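Side-chain contacts in hypothetical protein Atu2299 (Agrobacterium tumefaciens, PDB 2HLY), which is of unknown function but belongs to a family grouped with the papain-like (clan CA) cysteine peptidases, a kinship that does not by itself establish peptidase activity: residues F14-Y17 / R18-S22; Y63-G67 / T68-F72; F120-P123 / L124-A128. One frame throughout, in Å; residues are numbered along the deposited sequence.

The three contacts follow one another along the chain, each made by consecutive residues. Contact 1 is a piece of helix 10-24, about 9 Å from the centre of the chain, whereas contacts 2 and 3 lie farther out, at 16 and 15 Å. Contact 2 is the tip of the hairpin formed by strands 60-65 and 68-72 in a three-stranded antiparallel sheet; contact 3 ends strand 120-123, an outer strand of a separate four-stranded sheet. Between centres, contact 1 is about 22 Å from contact 2 and 21 Å from contact 3, on the opposite side of the chain's centre from the latter. The helix thus packs in the interior, while the two sheets meet where contacts 2 and 3 touch, through Y63 and F120.

Contact 1 of 3, residues F14-Y17 / R18-S22; sequences FRIY and RVINS
Y17 and N21, one helical turn apart, lie side by side and point the same way, with the asparagine amide only 14° from the plane of the tyrosine ring. It is CB of N21 that sits over one face of the Y17 ring, toward its rim, in a CH-pi contact 4.2 Å from the ring centroid. Both side chains set CG anti to the backbone N (chi1 163° for Y17), and this shared setting carries both outward from the helix on the same side, the Y17 ring leaning toward N21. Beyond the ring, a water donates to OD1 of N21 at 2.5 Å and makes a weak contact with OH of Y17, while ND2 of N21 is taken by T199. F38 of helix 31-50 meets the Y17 ring almost parallel.

On another side of the helix, I16 and I20 run alongside each other; CG2 of I16 touches CD1 of I20 at 3.7 Å, and both residues face helix 31-50, through I45 for I16 and through F38 and F41 for I20. The backbone beneath is regular: I20 N bonds to I16 O at 3.0 Å and N21 N to Y17 O at 2.8 Å. At R18 O two donors converge from opposite faces of the carbonyl plane, S22 N and S22 OG, the hydroxyl at 2.6 Å; that OG is also bonded to T199 N. R18 itself reaches the carbonyls of T199 and E201. Such pairing of side chains over continuous i to i+4 backbone hydrogen bonds is characteristic of an alpha-helix packed into a protein core.

Contact 2 of 3, residues Y63-G67 / T68-F72; sequences YNLGG and TVLLF
The rings of Y63 and F72 meet at their edges, each CE2 lying near the plane of the other ring, and the two CE2 atoms come within 4.0 Å with the side chains at an angle to one another. Each ring has an aromatic partner beyond the hairpin: F120 meets Y63 edge-to-face, and H89 stacks on F72. Y63 OH bonds to the hydroxyl of Y142, on the neighbouring strand 140-144. With CG anti to the carbonyl carbon (chi1 -65°), the Y63 ring is carried to the edge of F72.

Farther toward the turn on the Y63 side of the sheet, CD1 of L65 touches CD2 of L70 at 4.0 Å. The backbone sets this register: Y63 and L70 form a hydrogen-bonded antiparallel pair, with Y63 N to L70 O at 2.9 Å and L70 N to Y63 O at 2.8 Å. N64 and V69 make the non-hydrogen-bonded pair that follows, their side chains on the other side of the sheet. L65 and T68 close the ladder, L65 N reaching T68 O at 2.7 Å while the return bond, from T68 N to L65 O, is weak.

Between them G66 and G67 make a type I' turn, both with positive phi; at G67 a side chain would press on the preceding carbonyl oxygen. N64 OD1 accepts from G67 N at 2.8 Å in an Asx motif, the donor tilted 15° from the amide plane, and its ND2 bonds to L134 O. The amide is therefore gripped at both ends and its rotation fixed, so that polar bonds brace the tight two-glycine turn, while aromatic and aliphatic contacts tie the opposite sheet face to the interior.

Contact 3 of 3, residues F120-P123 / L124-A128; sequences FQRP and LSAMA
The chain stays extended through P123 and turns at L124 into a short 3-10 segment, 124-126, in which A126 N bonds to P123 O at 2.9 Å, its donor lying well above the carbonyl plane, and M127 N then bonds to L124 O. The R122 side chain comes back over this turn. Its CG rests over one face of the F120 ring, toward the rim, and the chain then bends at chi3 (62°) and brings the guanidinium over A126, whose CB lies against one face of the group, 3.7 Å from NH2. A water in the guanidinium plane, at its edge, accepts from NH1 at 3.3 Å and approaches A126 O at 2.8 Å, so R122 meets the same alanine through a methyl and, via solvent, a carbonyl. NH1 also makes a weak bond to G138 O.

Nearer the bend, CB of P123 approaches OG of S125 at 3.4 Å. With chi1 at 56°, the S125 hydroxyl is turned in over its own backbone, toward the proline ring. CD of P123 lies 4.3 Å from CB of A126, a looser apolar touch.

The turn follows the end of strand 120-123, an outer strand of its four-stranded sheet. P123 and L124 lean on strand 97-100 through W97 and A98, whereas R122 and M127 reach F140 of strand 140-144, which belongs to the three-stranded sheet, so the bend spans both sheets.

Contact 1 of 3, residues F14-Y17 / R18-S22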
loop_
_atom_site.group_PDB
_atom_site.type_symbol
_atom_site.label_atom_id
_atom_site.label_comp_id
_atom_site.label_asym_id
_atom_site.label_seq_id
_atom_site.Cartn_x
_atom_site.Cartn_y
_atom_site.Cartn_z
ATOM N N PHE A 14 3.058 5.780 8.226
ATOM C CA PHE A 14 2.405 4.831 9.112
ATOM C C PHE A 14 0.956 5.214 9.420
ATOM O O PHE A 14 0.106 4.341 9.524
ATOM C CB PHE A 14 3.224 4.621 10.388
ATOM C CG PHE A 14 4.482 3.817 10.183
ATOM C CD1 PHE A 14 4.478 2.653 9.410
ATOM C CD2 PHE A 14 5.684 4.222 10.783
ATOM C CE1 PHE A 14 5.652 1.897 9.246
ATOM C CE2 PHE A 14 6.852 3.473 10.613
ATOM C CZ PHE A 14 6.832 2.318 9.844
ATOM N N ARG A 15 0.673 6.509 9.577
ATOM C CA ARG A 15 -0.730 6.959 9.751
ATOM C C ARG A 15 -1.587 6.478 8.581
ATOM O O ARG A 15 -2.719 5.991 8.771
ATOM C CB ARG A 15 -0.796 8.482 9.839
ATOM C CG ARG A 15 -0.275 9.009 11.177
ATOM C CD ARG A 15 -0.469 10.529 11.275
ATOM N NE ARG A 15 -0.163 10.980 12.631
ATOM C CZ ARG A 15 -0.797 11.967 13.265
ATOM N NH1 ARG A 15 -1.777 12.644 12.669
ATOM N NH2 ARG A 15 -0.441 12.277 14.502
ATOM N N ILE A 16 -1.049 6.600 7.371
ATOM C CA ILE A 16 -1.798 6.216 6.162
ATOM C C ILE A 16 -2.047 4.709 6.148
ATOM O O ILE A 16 -3.176 4.247 5.948
ATOM C CB ILE A 16 -1.085 6.686 4.866
ATOM C CG1 ILE A 16 -1.092 8.220 4.805
ATOM C CG2 ILE A 16 -1.761 6.086 3.623
ATOM C CD1 ILE A 16 -0.175 8.825 3.723
ATOM N N TYR A 17 -0.993 3.940 6.400
ATOM C CA TYR A 17 -1.146 2.498 6.511
ATOM C C TYR A 17 -2.215 2.166 7.557
ATOM O O TYR A 17 -3.118 1.366 7.293
ATOM C CB TYR A 17 0.184 1.782 6.840
ATOM C CG TYR A 17 -0.066 0.375 7.356
ATOM C CD1 TYR A 17 -0.289 -0.687 6.467
ATOM C CD2 TYR A 17 -0.154 0.120 8.728
ATOM C CE1 TYR A 17 -0.570 -1.966 6.939
ATOM C CE2 TYR A 17 -0.425 -1.167 9.212
ATOM C CZ TYR A 17 -0.638 -2.194 8.315
ATOM O OH TYR A 17 -0.929 -3.476 8.775
ATOM N N ARG A 18 -2.116 2.784 8.736
ATOM C CA ARG A 18 -3.053 2.462 9.826
ATOM C C ARG A 18 -4.505 2.753 9.434
ATOM O O ARG A 18 -5.383 1.920 9.678
ATOM C CB ARG A 18 -2.667 3.193 11.105
ATOM C CG ARG A 18 -3.334 2.597 12.343
ATOM C CD ARG A 18 -2.957 3.374 13.604
ATOM N NE ARG A 18 -1.513 3.389 13.881
ATOM C CZ ARG A 18 -0.840 2.416 14.495
ATOM N NH1 ARG A 18 -1.465 1.311 14.903
ATOM N NH2 ARG A 18 0.473 2.544 14.701
ATOM N N VAL A 19 -4.739 3.900 8.797
ATOM C CA VAL A 19 -6.082 4.283 8.359
ATOM C C VAL A 19 -6.652 3.250 7.389
ATOM O O VAL A 19 -7.769 2.762 7.563
ATOM C CB VAL A 19 -6.092 5.693 7.743
ATOM C CG1 VAL A 19 -7.398 5.952 6.969
ATOM C CG2 VAL A 19 -5.882 6.724 8.848
ATOM N N ILE A 20 -5.877 2.919 6.358
ATOM C CA ILE A 20 -6.368 2.014 5.327
ATOM C C ILE A 20 -6.583 0.622 5.917
ATOM O O ILE A 20 -7.607 -0.035 5.654
ATOM C CB ILE A 20 -5.404 1.959 4.121
ATOM C CG1 ILE A 20 -5.216 3.360 3.533
ATOM C CG2 ILE A 20 -5.911 0.930 3.091
ATOM C CD1 ILE A 20 -4.098 3.468 2.499
ATOM N N ASN A 21 -5.627 0.174 6.732
ATOM C CA ASN A 21 -5.744 -1.138 7.366
ATOM C C ASN A 21 -7.001 -1.226 8.220
ATOM O O ASN A 21 -7.700 -2.245 8.235
ATOM C CB ASN A 21 -4.537 -1.409 8.247
ATOM C CG ASN A 21 -4.473 -2.839 8.700
ATOM O OD1 ASN A 21 -4.540 -3.763 7.876
ATOM N ND2 ASN A 21 -4.379 -3.039 10.010
ATOM N N SER A 22 -7.289 -0.146 8.930
ATOM C CA SER A 22 -8.440 -0.108 9.831
ATOM C C SER A 22 -9.759 -0.235 9.066
ATOM O O SER A 22 -10.701 -0.887 9.536
ATOM C CB SER A 22 -8.422 1.184 10.645
ATOM O OG SER A 22 -7.233 1.272 11.420
HETATM O O HOH W 1 -2.942 -5.365 6.803
#

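Contact 2 of 3, residues Y63-G67 / T68-F72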
loop_
_atom_site.group_PDB
_atom_site.type_symbol
_atom_site.label_atom_id
_atom_site.label_comp_id
_atom_site.label_asym_id
_atom_site.label_seq_id
_atom_site.Cartn_x
_atom_site.Cartn_y
_atom_site.Cartn_z
ATOM N N TYR A 63 10.886 -7.552 -3.671
ATOM C CA TYR A 63 11.606 -6.752 -2.687
ATOM C C TYR A 63 12.635 -7.609 -1.980
ATOM O O TYR A 63 12.353 -8.771 -1.673
ATOM C CB TYR A 63 10.640 -6.295 -1.598
ATOM C CG TYR A 63 9.569 -5.355 -2.057
ATOM C CD1 TYR A 63 9.859 -3.994 -2.214
ATOM C CD2 TYR A 63 8.255 -5.804 -2.285
ATOM C CE1 TYR A 63 8.875 -3.097 -2.625
ATOM C CE2 TYR A 63 7.259 -4.906 -2.704
ATOM C CZ TYR A 63 7.585 -3.558 -2.862
ATOM O OH TYR A 63 6.631 -2.643 -3.259
ATOM N N ASN A 64 13.805 -7.046 -1.697
ATOM C CA ASN A 64 14.688 -7.686 -0.739
ATOM C C ASN A 64 14.408 -7.036 0.606
ATOM O O ASN A 64 14.664 -5.850 0.783
ATOM C CB ASN A 64 16.165 -7.515 -1.126
ATOM C CG ASN A 64 17.103 -8.091 -0.070
ATOM O OD1 ASN A 64 16.815 -8.030 1.135
ATOM N ND2 ASN A 64 18.224 -8.658 -0.511
ATOM N N LEU A 65 13.841 -7.806 1.530
ATOM C CA LEU A 65 13.521 -7.287 2.848
ATOM C C LEU A 65 14.413 -7.959 3.882
ATOM O O LEU A 65 14.133 -9.073 4.327
ATOM C CB LEU A 65 12.032 -7.481 3.151
ATOM C CG LEU A 65 11.063 -6.877 2.110
ATOM C CD1 LEU A 65 9.634 -7.305 2.420
ATOM C CD2 LEU A 65 11.190 -5.356 1.968
ATOM N N GLY A 66 15.499 -7.281 4.229
ATOM C CA GLY A 66 16.416 -7.767 5.262
ATOM C C GLY A 66 17.093 -9.080 4.915
ATOM O O GLY A 66 17.409 -9.875 5.808
ATOM N N GLY A 67 17.299 -9.312 3.617
ATOM C CA GLY A 67 18.000 -10.515 3.150
ATOM C C GLY A 67 17.109 -11.584 2.547
ATOM O O GLY A 67 17.608 -12.526 1.921
ATOM N N THR A 68 15.796 -11.454 2.733
ATOM C CA THR A 68 14.845 -12.383 2.136
ATOM C C THR A 68 14.126 -11.674 1.001
ATOM O O THR A 68 13.707 -10.525 1.160
ATOM C CB THR A 68 13.791 -12.878 3.160
ATOM O OG1 THR A 68 13.111 -11.760 3.725
ATOM C CG2 THR A 68 14.470 -13.636 4.296
ATOM N N VAL A 69 13.988 -12.350 -0.135
ATOM C CA VAL A 69 13.293 -11.754 -1.273
ATOM C C VAL A 69 11.834 -12.171 -1.242
ATOM O O VAL A 69 11.515 -13.370 -1.246
ATOM C CB VAL A 69 13.968 -12.127 -2.632
ATOM C CG1 VAL A 69 13.087 -11.769 -3.827
ATOM C CG2 VAL A 69 15.339 -11.458 -2.762
ATOM N N LEU A 70 10.951 -11.175 -1.199
ATOM C CA LEU A 70 9.516 -11.376 -1.328
ATOM C C LEU A 70 9.136 -11.142 -2.790
ATOM O O LEU A 70 9.431 -10.081 -3.341
ATOM C CB LEU A 70 8.773 -10.395 -0.397
ATOM C CG LEU A 70 7.244 -10.355 -0.450
ATOM C CD1 LEU A 70 6.609 -11.734 -0.237
ATOM C CD2 LEU A 70 6.758 -9.346 0.595
ATOM N N LEU A 71 8.505 -12.135 -3.414
ATOM C CA LEU A 71 8.273 -12.106 -4.858
ATOM C C LEU A 71 6.791 -12.225 -5.183
ATOM O O LEU A 71 6.170 -13.287 -4.980
ATOM C CB LEU A 71 9.106 -13.200 -5.567
ATOM C CG LEU A 71 9.047 -13.306 -7.098
ATOM C CD1 LEU A 71 9.298 -11.982 -7.783
ATOM C CD2 LEU A 71 10.048 -14.355 -7.607
ATOM N N PHE A 72 6.223 -11.121 -5.659
ATOM C CA PHE A 72 4.837 -11.103 -6.094
ATOM C C PHE A 72 4.799 -11.442 -7.574
ATOM O O PHE A 72 4.808 -10.564 -8.445
ATOM C CB PHE A 72 4.182 -9.753 -5.819
ATOM C CG PHE A 72 4.089 -9.402 -4.363
ATOM C CD1 PHE A 72 3.073 -9.924 -3.571
ATOM C CD2 PHE A 72 4.982 -8.511 -3.799
ATOM C CE1 PHE A 72 2.965 -9.581 -2.217
ATOM C CE2 PHE A 72 4.877 -8.149 -2.428
ATOM C CZ PHE A 72 3.858 -8.691 -1.645
#

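Contact 3 of 3, residues F120-P123 / L124-A128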
loop_
_atom_site.group_PDB
_atom_site.type_symbol
_atom_site.label_atom_id
_atom_site.label_comp_id
_atom_site.label_asym_id
_atom_site.label_seq_id
_atom_site.Cartn_x
_atom_site.Cartn_y
_atom_site.Cartn_z
ATOM N N PHE A 120 7.996 1.133 3.328
ATOM C CA PHE A 120 8.647 1.144 2.010
ATOM C C PHE A 120 8.326 2.434 1.246
ATOM O O PHE A 120 7.209 2.644 0.788
ATOM C CB PHE A 120 8.293 -0.066 1.129
ATOM C CG PHE A 120 9.132 -0.108 -0.105
ATOM C CD1 PHE A 120 10.384 -0.730 -0.082
ATOM C CD2 PHE A 120 8.724 0.570 -1.260
ATOM C CE1 PHE A 120 11.213 -0.717 -1.218
ATOM C CE2 PHE A 120 9.556 0.614 -2.389
ATOM C CZ PHE A 120 10.794 -0.049 -2.362
ATOM N N GLN A 121 9.341 3.286 1.123
ATOM C CA GLN A 121 9.231 4.545 0.377
ATOM C C GLN A 121 10.651 4.833 -0.134
ATOM O O GLN A 121 11.551 5.154 0.657
ATOM C CB GLN A 121 8.750 5.671 1.303
ATOM C CG GLN A 121 8.668 7.025 0.564
ATOM C CD GLN A 121 8.293 8.220 1.424
ATOM O OE1 GLN A 121 8.174 9.322 0.894
ATOM N NE2 GLN A 121 8.099 8.012 2.733
ATOM N N ARG A 122 10.842 4.681 -1.446
ATOM C CA ARG A 122 12.184 4.804 -2.044
ATOM C C ARG A 122 12.076 5.467 -3.421
ATOM O O ARG A 122 11.043 5.347 -4.081
ATOM C CB ARG A 122 12.851 3.429 -2.188
ATOM C CG ARG A 122 13.022 2.624 -0.884
ATOM C CD ARG A 122 14.070 1.504 -1.035
ATOM N NE ARG A 122 15.373 2.094 -1.328
ATOM C CZ ARG A 122 16.258 1.628 -2.216
ATOM N NH1 ARG A 122 16.026 0.513 -2.921
ATOM N NH2 ARG A 122 17.387 2.293 -2.422
ATOM N N PRO A 123 13.150 6.138 -3.882
ATOM C CA PRO A 123 13.063 6.753 -5.208
ATOM C C PRO A 123 12.904 5.689 -6.300
ATOM O O PRO A 123 13.575 4.663 -6.263
ATOM C CB PRO A 123 14.418 7.476 -5.366
ATOM C CG PRO A 123 14.940 7.645 -3.952
ATOM C CD PRO A 123 14.450 6.395 -3.233
ATOM N N LEU A 124 12.025 5.939 -7.263
ATOM C CA LEU A 124 11.906 5.010 -8.395
ATOM C C LEU A 124 13.236 4.868 -9.133
ATOM O O LEU A 124 13.558 3.798 -9.678
ATOM C CB LEU A 124 10.819 5.482 -9.366
ATOM C CG LEU A 124 9.392 5.092 -9.006
ATOM C CD1 LEU A 124 8.422 5.939 -9.817
ATOM C CD2 LEU A 124 9.174 3.617 -9.280
ATOM N N SER A 125 14.014 5.954 -9.132
ATOM C CA SER A 125 15.335 5.972 -9.765
ATOM C C SER A 125 16.314 4.962 -9.141
ATOM O O SER A 125 17.340 4.641 -9.728
ATOM C CB SER A 125 15.914 7.386 -9.693
ATOM O OG SER A 125 15.960 7.840 -8.352
ATOM N N ALA A 126 15.989 4.478 -7.947
ATOM C CA ALA A 126 16.786 3.467 -7.258
ATOM C C ALA A 126 16.401 2.016 -7.606
ATOM O O ALA A 126 17.025 1.064 -7.120
ATOM C CB ALA A 126 16.704 3.688 -5.739
ATOM N N MET A 127 15.379 1.848 -8.442
ATOM C CA MET A 127 14.911 0.497 -8.794
ATOM C C MET A 127 15.999 -0.398 -9.368
ATOM O O MET A 127 16.810 0.029 -10.202
ATOM C CB MET A 127 13.746 0.552 -9.784
ATOM C CG MET A 127 13.021 -0.792 -9.891
ATOM S SD MET A 127 11.622 -0.708 -10.996
ATOM C CE MET A 127 12.374 -0.905 -12.598
ATOM N N ALA A 128 15.995 -1.645 -8.910
ATOM C CA ALA A 128 16.888 -2.684 -9.424
ATOM C C ALA A 128 16.573 -3.069 -10.883
ATOM O O ALA A 128 15.565 -2.662 -11.450
ATOM C CB ALA A 128 16.830 -3.911 -8.528
HETATM O O HOH W 2 16.692 -1.267 -5.581
#